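Local coordinates for protein MtN3/saliva family (Thermodesulfovibrio yellowstonii, PDB 4RNG) that probably transports sugars across the membrane as a SemiSWEET, a dimer of three-helix bundles that is the bacterial counterpart of the SWEET transporters, at residues 39-44 and 79-84; 18-23 and 71-76. All blocks are in the same frame, centred on the assembly; numbering follows the deposited sequence.

Both contacts use helix 64-87, the last in the chain, which packs against helices 7-21 and 41-60. Contact 1 joins it antiparallel to the start of helix 41-60; contact 2 joins it to the end of helix 7-21, running in the same direction. Their centres lie about 13 Å apart. Leu23 of contact 2 connects them: its O is 3.8 Å from Ile80 CD1 and its CD2 3.9 Å from Phe44 CE1, both atoms of contact 1. Each contact also reaches the second subunit. A sulfate, probably from the crystallisation liquor, sits at contact 1. In SemiSWEETs generally, the sugar path runs between the two bundles of the dimer.

Contact 1 (39-44 and 79-84); sequences VSLAMF and LIIFMK. With SO4 (sulfate ion), chain K.
Phe44 and Ile81 bring the two helices together with CA atoms 6.8 Å apart, where the first turn of helix 41-60 runs antiparallel to the last turns of helix 64-87. Ile80 lays its CG2 over the Phe44 ring as a CH-pi contact, 3.8 Å from the centroid and 8° off the normal. With CG1 beside the backbone N (chi1 -70°), CG2 sits over the ring centre and CD1, at the end of the CG1 branch, touches Phe44 CE1 at 3.8 Å. Ile81 CG1 meets Phe44 at 4.0 Å, at the CB that carries the ring. Lys84 bends at chi2 (73°): its CG passes Leu41 CD1 at 3.7 Å, and NZ then makes a weak 3.3 Å bond to Val39 O, its main partner being Ala36 O. At the N-terminus of helix 41-60, Ser40 is the N-cap, OG accepting from Met43 N, while Leu41 N gives a nearly straight 2.6 Å bond to sulfate O1. Weak bonds from Ser40 OG and Ala42 N, and one from Lys29 NZ of the second subunit, also hold the sulfate, consistent with the partial positive charge expected at a helix N-terminus. Helix 23-33 flanks the contact, touching Val39 through Gln26 and Phe44 through Leu23; Gln26 OE1 of the second subunit accepts a hydrogen bond from Ser40 N, and Pro25 of that subunit packs on Ser40 and Ala42.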
ATOM      1  N   VAL C  39       6.987  -5.916 -12.199  1.00 22.30           N
ATOM      2  CA  VAL C  39       6.708  -5.215 -10.948  1.00 27.50           C
ATOM      3  C   VAL C  39       7.274  -3.797 -10.985  1.00 28.77           C
ATOM      4  O   VAL C  39       8.386  -3.594 -11.471  1.00 27.86           O
ATOM      5  CB  VAL C  39       7.317  -5.962  -9.757  1.00 26.98           C
ATOM      6  CG1 VAL C  39       6.978  -5.251  -8.486  1.00 30.42           C
ATOM      7  CG2 VAL C  39       6.802  -7.390  -9.703  1.00 21.39           C
ATOM      8  N   SER C  40       6.537  -2.813 -10.481  1.00 20.59           N
ATOM      9  CA  SER C  40       7.018  -1.438 -10.579  1.00 25.12           C
ATOM     10  C   SER C  40       7.874  -1.030  -9.402  1.00 24.60           C
ATOM     11  O   SER C  40       7.407  -0.984  -8.274  1.00 33.53           O
ATOM     12  CB  SER C  40       5.854  -0.456 -10.697  1.00 30.19           C
ATOM     13  OG  SER C  40       6.321   0.874 -10.554  1.00 23.88           O
ATOM     14  N   LEU C  41       9.124  -0.691  -9.675  1.00 27.29           N
ATOM     15  CA  LEU C  41      10.033  -0.282  -8.619  1.00 26.93           C
ATOM     16  C   LEU C  41       9.640   1.090  -8.084  1.00 25.53           C
ATOM     17  O   LEU C  41       9.709   1.341  -6.878  1.00 18.01           O
ATOM     18  CB  LEU C  41      11.477  -0.270  -9.129  1.00 32.64           C
ATOM     19  CG  LEU C  41      12.582   0.041  -8.114  1.00 38.32           C
ATOM     20  CD1 LEU C  41      12.615  -0.991  -7.000  1.00 36.80           C
ATOM     21  CD2 LEU C  41      13.947   0.155  -8.795  1.00 39.47           C
ATOM     22  N   ALA C  42       9.207   1.971  -8.981  1.00 18.85           N
ATOM     23  CA  ALA C  42       8.822   3.324  -8.571  1.00 18.55           C
ATOM     24  C   ALA C  42       7.748   3.270  -7.510  1.00 20.89           C
ATOM     25  O   ALA C  42       7.841   3.954  -6.492  1.00 31.12           O
ATOM     26  CB  ALA C  42       8.348   4.147  -9.766  1.00 19.03           C
ATOM     27  N   MET C  43       6.738   2.446  -7.753  1.00 18.48           N
ATOM     28  CA  MET C  43       5.634   2.284  -6.827  1.00 18.27           C
ATOM     29  C   MET C  43       6.135   1.940  -5.430  1.00 19.85           C
ATOM     30  O   MET C  43       5.683   2.523  -4.442  1.00 20.21           O
ATOM     31  CB  MET C  43       4.648   1.211  -7.314  1.00 18.70           C
ATOM     32  CG  MET C  43       3.630   0.850  -6.247  1.00 18.50           C
ATOM     33  SD  MET C  43       2.515  -0.492  -6.653  1.00 38.34           S
ATOM     34  CE  MET C  43       1.900  -0.892  -5.016  1.00 61.01           C
ATOM     35  N   PHE C  44       7.060   0.995  -5.335  1.00 19.35           N
ATOM     36  CA  PHE C  44       7.493   0.572  -4.011  1.00 17.24           C
ATOM     37  C   PHE C  44       8.468   1.569  -3.397  1.00 16.86           C
ATOM     38  O   PHE C  44       8.471   1.757  -2.177  1.00 19.80           O
ATOM     39  CB  PHE C  44       8.096  -0.822  -4.060  1.00 22.30           C
ATOM     40  CG  PHE C  44       7.062  -1.904  -4.153  1.00 26.58           C
ATOM     41  CD1 PHE C  44       6.322  -2.262  -3.043  1.00 24.05           C
ATOM     42  CD2 PHE C  44       6.797  -2.529  -5.362  1.00 32.07           C
ATOM     43  CE1 PHE C  44       5.355  -3.236  -3.132  1.00 23.33           C
ATOM     44  CE2 PHE C  44       5.833  -3.510  -5.455  1.00 30.78           C
ATOM     45  CZ  PHE C  44       5.109  -3.865  -4.337  1.00 27.32           C
ATOM     46  N   LEU C  79      11.844  -5.880   1.530  1.00 16.56           N
ATOM     47  CA  LEU C  79      12.170  -7.171   0.919  1.00 21.14           C
ATOM     48  C   LEU C  79      11.952  -7.136  -0.563  1.00 17.41           C
ATOM     49  O   LEU C  79      12.802  -7.563  -1.327  1.00 27.60           O
ATOM     50  CB  LEU C  79      11.340  -8.325   1.485  1.00 20.14           C
ATOM     51  CG  LEU C  79      11.953  -9.151   2.593  1.00 27.76           C
ATOM     52  CD1 LEU C  79      12.256  -8.274   3.777  1.00 35.31           C
ATOM     53  CD2 LEU C  79      10.976 -10.238   2.945  1.00 29.06           C
ATOM     54  N   ILE C  80      10.795  -6.607  -0.949  1.00 23.89           N
ATOM     55  CA  ILE C  80      10.387  -6.553  -2.335  1.00 17.82           C
ATOM     56  C   ILE C  80      11.358  -5.717  -3.142  1.00 17.88           C
ATOM     57  O   ILE C  80      11.753  -6.126  -4.234  1.00 18.38           O
ATOM     58  CB  ILE C  80       8.954  -6.005  -2.470  1.00 17.79           C
ATOM     59  CG1 ILE C  80       7.972  -7.050  -1.931  1.00 22.95           C
ATOM     60  CG2 ILE C  80       8.630  -5.689  -3.908  1.00 18.23           C
ATOM     61  CD1 ILE C  80       6.579  -6.518  -1.681  1.00 17.85           C
ATOM     62  N   ILE C  81      11.753  -4.564  -2.607  1.00 17.43           N
ATOM     63  CA  ILE C  81      12.733  -3.712  -3.286  1.00 30.96           C
ATOM     64  C   ILE C  81      14.059  -4.468  -3.492  1.00 30.46           C
ATOM     65  O   ILE C  81      14.656  -4.430  -4.571  1.00 29.14           O
ATOM     66  CB  ILE C  81      12.991  -2.407  -2.497  1.00 19.80           C
ATOM     67  CG1 ILE C  81      11.724  -1.551  -2.473  1.00 16.82           C
ATOM     68  CG2 ILE C  81      14.151  -1.623  -3.101  1.00 17.07           C
ATOM     69  CD1 ILE C  81      11.859  -0.267  -1.662  1.00 16.40           C
ATOM     70  N   PHE C  82      14.493  -5.170  -2.451  1.00 24.83           N
ATOM     71  CA  PHE C  82      15.726  -5.951  -2.476  1.00 17.88           C
ATOM     72  C   PHE C  82      15.690  -7.068  -3.550  1.00 31.77           C
ATOM     73  O   PHE C  82      16.691  -7.312  -4.228  1.00 25.54           O
ATOM     74  CB  PHE C  82      15.997  -6.510  -1.081  1.00 23.96           C
ATOM     75  CG  PHE C  82      17.238  -7.323  -0.983  1.00 25.68           C
ATOM     76  CD1 PHE C  82      17.236  -8.674  -1.285  1.00 28.83           C
ATOM     77  CD2 PHE C  82      18.413  -6.737  -0.565  1.00 24.32           C
ATOM     78  CE1 PHE C  82      18.386  -9.425  -1.181  1.00 30.69           C
ATOM     79  CE2 PHE C  82      19.567  -7.481  -0.468  1.00 29.04           C
ATOM     80  CZ  PHE C  82      19.551  -8.830  -0.783  1.00 18.62           C
ATOM     81  N   MET C  83      14.558  -7.760  -3.680  1.00 18.74           N
ATOM     82  CA  MET C  83      14.415  -8.801  -4.696  1.00 19.46           C
ATOM     83  C   MET C  83      14.229  -8.258  -6.118  1.00 26.40           C
ATOM     84  O   MET C  83      14.638  -8.899  -7.100  1.00 21.17           O
ATOM     85  CB  MET C  83      13.260  -9.739  -4.351  1.00 37.81           C
ATOM     86  CG  MET C  83      13.624 -10.835  -3.368  1.00 42.15           C
ATOM     87  SD  MET C  83      12.255 -11.968  -3.090  1.00 37.39           S
ATOM     88  CE  MET C  83      11.056 -10.858  -2.328  1.00 22.20           C
ATOM     89  N   LYS C  84      13.600  -7.092  -6.233  1.00 24.79           N
ATOM     90  CA  LYS C  84      13.534  -6.404  -7.514  1.00 27.40           C
ATOM     91  C   LYS C  84      14.958  -6.100  -8.010  1.00 32.03           C
ATOM     92  O   LYS C  84      15.283  -6.357  -9.171  1.00 28.01           O
ATOM     93  CB  LYS C  84      12.704  -5.130  -7.397  1.00 23.51           C
ATOM     94  CG  LYS C  84      12.673  -4.271  -8.654  1.00 24.53           C
ATOM     95  CD  LYS C  84      11.824  -4.874  -9.766  1.00 28.83           C
ATOM     96  CE  LYS C  84      11.646  -3.871 -10.908  1.00 20.87           C
ATOM     97  NZ  LYS C  84      11.412  -4.529 -12.209  1.00 21.78           N
TER
HETATM   98  S   SO4 K 101      10.011   0.836 -12.787  1.00 64.96           S
HETATM   99  O1  SO4 K 101       9.930  -0.493 -12.184  1.00 63.53           O
HETATM  100  O2  SO4 K 101      10.598   0.704 -14.123  1.00 66.38           O
HETATM  101  O3  SO4 K 101      10.861   1.696 -11.972  1.00 67.10           O
HETATM  102  O4  SO4 K 101       8.673   1.433 -12.844  1.00 60.29           O

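Contact 2 (18-23 and 71-76)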
ATOM      1  N   ILE C  18      -4.422  -6.815   7.398  1.00 26.22           N
ATOM      2  CA  ILE C  18      -4.692  -7.146   6.000  1.00 25.30           C
ATOM      3  C   ILE C  18      -3.779  -6.401   5.013  1.00 22.04           C
ATOM      4  O   ILE C  18      -3.264  -7.014   4.089  1.00 18.98           O
ATOM      5  CB  ILE C  18      -6.155  -6.886   5.653  1.00 23.94           C
ATOM      6  CG1 ILE C  18      -7.049  -7.797   6.477  1.00 20.06           C
ATOM      7  CG2 ILE C  18      -6.401  -7.130   4.181  1.00 20.50           C
ATOM      8  CD1 ILE C  18      -8.499  -7.615   6.188  1.00 20.65           C
ATOM      9  N   THR C  19      -3.585  -5.092   5.177  1.00 18.47           N
ATOM     10  CA  THR C  19      -2.773  -4.360   4.196  1.00 22.42           C
ATOM     11  C   THR C  19      -1.298  -4.741   4.273  1.00 18.60           C
ATOM     12  O   THR C  19      -0.610  -4.809   3.261  1.00 21.91           O
ATOM     13  CB  THR C  19      -2.893  -2.829   4.353  1.00 34.20           C
ATOM     14  OG1 THR C  19      -2.482  -2.430   5.673  1.00 37.92           O
ATOM     15  CG2 THR C  19      -4.326  -2.391   4.088  1.00 34.59           C
ATOM     16  N   THR C  20      -0.815  -4.999   5.476  1.00 17.58           N
ATOM     17  CA  THR C  20       0.566  -5.437   5.645  1.00 17.26           C
ATOM     18  C   THR C  20       0.765  -6.834   5.013  1.00 22.13           C
ATOM     19  O   THR C  20       1.706  -7.075   4.240  1.00 18.46           O
ATOM     20  CB  THR C  20       0.964  -5.468   7.145  1.00 20.62           C
ATOM     21  OG1 THR C  20       0.917  -4.141   7.703  1.00 20.83           O
ATOM     22  CG2 THR C  20       2.346  -5.982   7.288  1.00 19.96           C
ATOM     23  N   SER C  21      -0.148  -7.746   5.314  1.00 17.88           N
ATOM     24  CA  SER C  21      -0.000  -9.119   4.865  1.00 18.19           C
ATOM     25  C   SER C  21      -0.229  -9.223   3.371  1.00 21.56           C
ATOM     26  O   SER C  21       0.163 -10.205   2.750  1.00 21.85           O
ATOM     27  CB  SER C  21      -0.939 -10.042   5.639  1.00 22.21           C
ATOM     28  OG  SER C  21      -1.743 -10.793   4.751  1.00 35.88           O
ATOM     29  N   ALA C  22      -0.857  -8.203   2.789  1.00 26.10           N
ATOM     30  CA  ALA C  22      -1.102  -8.183   1.348  1.00 27.76           C
ATOM     31  C   ALA C  22       0.202  -8.213   0.564  1.00 24.51           C
ATOM     32  O   ALA C  22       0.236  -8.675  -0.566  1.00 26.30           O
ATOM     33  CB  ALA C  22      -1.925  -6.935   0.955  1.00 18.91           C
ATOM     34  N   LEU C  23       1.261  -7.690   1.176  1.00 29.11           N
ATOM     35  CA  LEU C  23       2.594  -7.619   0.582  1.00 20.46           C
ATOM     36  C   LEU C  23       3.275  -8.965   0.511  1.00 23.12           C
ATOM     37  O   LEU C  23       4.157  -9.178  -0.316  1.00 32.85           O
ATOM     38  CB  LEU C  23       3.452  -6.642   1.376  1.00 21.72           C
ATOM     39  CG  LEU C  23       2.968  -5.205   1.210  1.00 20.00           C
ATOM     40  CD1 LEU C  23       3.458  -4.280   2.320  1.00 16.90           C
ATOM     41  CD2 LEU C  23       3.452  -4.728  -0.131  1.00 17.49           C
ATOM     42  N   LEU C  71       5.239   0.319  10.141  1.00 18.39           N
ATOM     43  CA  LEU C  71       6.567  -0.217  10.406  1.00 15.53           C
ATOM     44  C   LEU C  71       6.742  -1.571   9.729  1.00 25.30           C
ATOM     45  O   LEU C  71       7.740  -1.818   9.063  1.00 15.40           O
ATOM     46  CB  LEU C  71       6.821  -0.330  11.898  1.00 16.64           C
ATOM     47  CG  LEU C  71       6.954   1.034  12.580  1.00 22.47           C
ATOM     48  CD1 LEU C  71       7.034   0.910  14.102  1.00 23.97           C
ATOM     49  CD2 LEU C  71       8.121   1.812  12.022  1.00 15.44           C
ATOM     50  N   ILE C  72       5.772  -2.454   9.925  1.00 16.96           N
ATOM     51  CA  ILE C  72       5.870  -3.784   9.384  1.00 15.83           C
ATOM     52  C   ILE C  72       5.747  -3.800   7.857  1.00 25.64           C
ATOM     53  O   ILE C  72       6.449  -4.570   7.197  1.00 27.92           O
ATOM     54  CB  ILE C  72       4.826  -4.695  10.041  1.00 25.31           C
ATOM     55  CG1 ILE C  72       4.995  -4.649  11.561  1.00 22.54           C
ATOM     56  CG2 ILE C  72       4.949  -6.125   9.535  1.00 16.28           C
ATOM     57  CD1 ILE C  72       3.818  -5.195  12.281  1.00 28.07           C
ATOM     58  N   SER C  73       4.858  -2.995   7.274  1.00 23.99           N
ATOM     59  CA  SER C  73       4.810  -2.920   5.800  1.00 19.68           C
ATOM     60  C   SER C  73       6.161  -2.488   5.227  1.00 18.81           C
ATOM     61  O   SER C  73       6.594  -2.985   4.197  1.00 17.42           O
ATOM     62  CB  SER C  73       3.712  -1.978   5.307  1.00 16.18           C
ATOM     63  OG  SER C  73       2.441  -2.460   5.666  1.00 22.46           O
ATOM     64  N   LEU C  74       6.811  -1.552   5.912  1.00 15.59           N
ATOM     65  CA  LEU C  74       8.118  -1.044   5.509  1.00 18.02           C
ATOM     66  C   LEU C  74       9.168  -2.159   5.423  1.00 15.46           C
ATOM     67  O   LEU C  74       9.981  -2.183   4.507  1.00 22.67           O
ATOM     68  CB  LEU C  74       8.567   0.046   6.488  1.00 22.31           C
ATOM     69  CG  LEU C  74       9.766   0.882   6.072  1.00 24.57           C
ATOM     70  CD1 LEU C  74       9.503   1.465   4.691  1.00 22.88           C
ATOM     71  CD2 LEU C  74      10.047   1.980   7.100  1.00 15.02           C
ATOM     72  N   ILE C  75       9.172  -3.063   6.397  1.00 15.46           N
ATOM     73  CA  ILE C  75      10.034  -4.228   6.345  1.00 15.56           C
ATOM     74  C   ILE C  75       9.730  -5.082   5.137  1.00 19.29           C
ATOM     75  O   ILE C  75      10.631  -5.483   4.404  1.00 24.83           O
ATOM     76  CB  ILE C  75       9.914  -5.086   7.608  1.00 26.21           C
ATOM     77  CG1 ILE C  75      10.578  -4.368   8.790  1.00 21.18           C
ATOM     78  CG2 ILE C  75      10.620  -6.416   7.404  1.00 15.81           C
ATOM     79  CD1 ILE C  75       9.722  -4.236  10.007  1.00 27.82           C
ATOM     80  N   LEU C  76       8.450  -5.353   4.928  1.00 19.43           N
ATOM     81  CA  LEU C  76       8.042  -6.216   3.832  1.00 21.44           C
ATOM     82  C   LEU C  76       8.314  -5.555   2.477  1.00 21.59           C
ATOM     83  O   LEU C  76       8.760  -6.206   1.529  1.00 16.75           O
ATOM     84  CB  LEU C  76       6.558  -6.578   3.989  1.00 18.64           C
ATOM     85  CG  LEU C  76       6.212  -7.409   5.234  1.00 20.13           C
ATOM     86  CD1 LEU C  76       4.718  -7.596   5.350  1.00 16.84           C
ATOM     87  CD2 LEU C  76       6.928  -8.766   5.258  1.00 18.13           C
TER
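Thr20 points its side chain at helix 64-87 and turns a methyl and a hydroxyl to different neighbours. The methyl CG2, anti to the backbone N, faces the notch between Ile72 CG2, at 3.4 Å, and Leu76 CD1, at 3.5 Å, a tight fit for three carbon groups; the Thr20 side chain crosses both at about a right angle. The same Leu76 CD1 also rests against the backbone, 3.3 Å from Thr20 O. On the hydroxyl branch, Thr20 OG1 comes within 3.0 Å of Ser73 OG. Each of these oxygens lies beside its own backbone N (chi1 -64° in both residues) and is tied to a carbonyl one turn back, Thr20 OG1 to Gly16 O and Ser73 OG to Ala69 O, so both polar groups are satisfied inside the membrane-spanning bundle. A weak bond from Thr20 OG1 to Ala69 O makes that carbonyl a partner of both hydroxyls. The CA atoms of Thr20 and Ser73 are 4.9 Å apart, a close approach consistent with the small Ser73 side chain. One turn further along, Leu23 sets its CB toward helix 64-87: its CD1 reaches Ser73 CB at 3.8 Å, while Leu23 CB and Leu76 CB face each other at 4.1 Å. The helices run parallel, so the pairs Thr20-Ser73 and Leu23-Leu76 follow in step. Helix 41-60 borders both segments, with Phe44 on Leu23 and Ile51 on Ser73. The second subunit packs Phe46 against Ala22 and Met43 against Leu23, and its Trp54 bonds to Thr19 OG1.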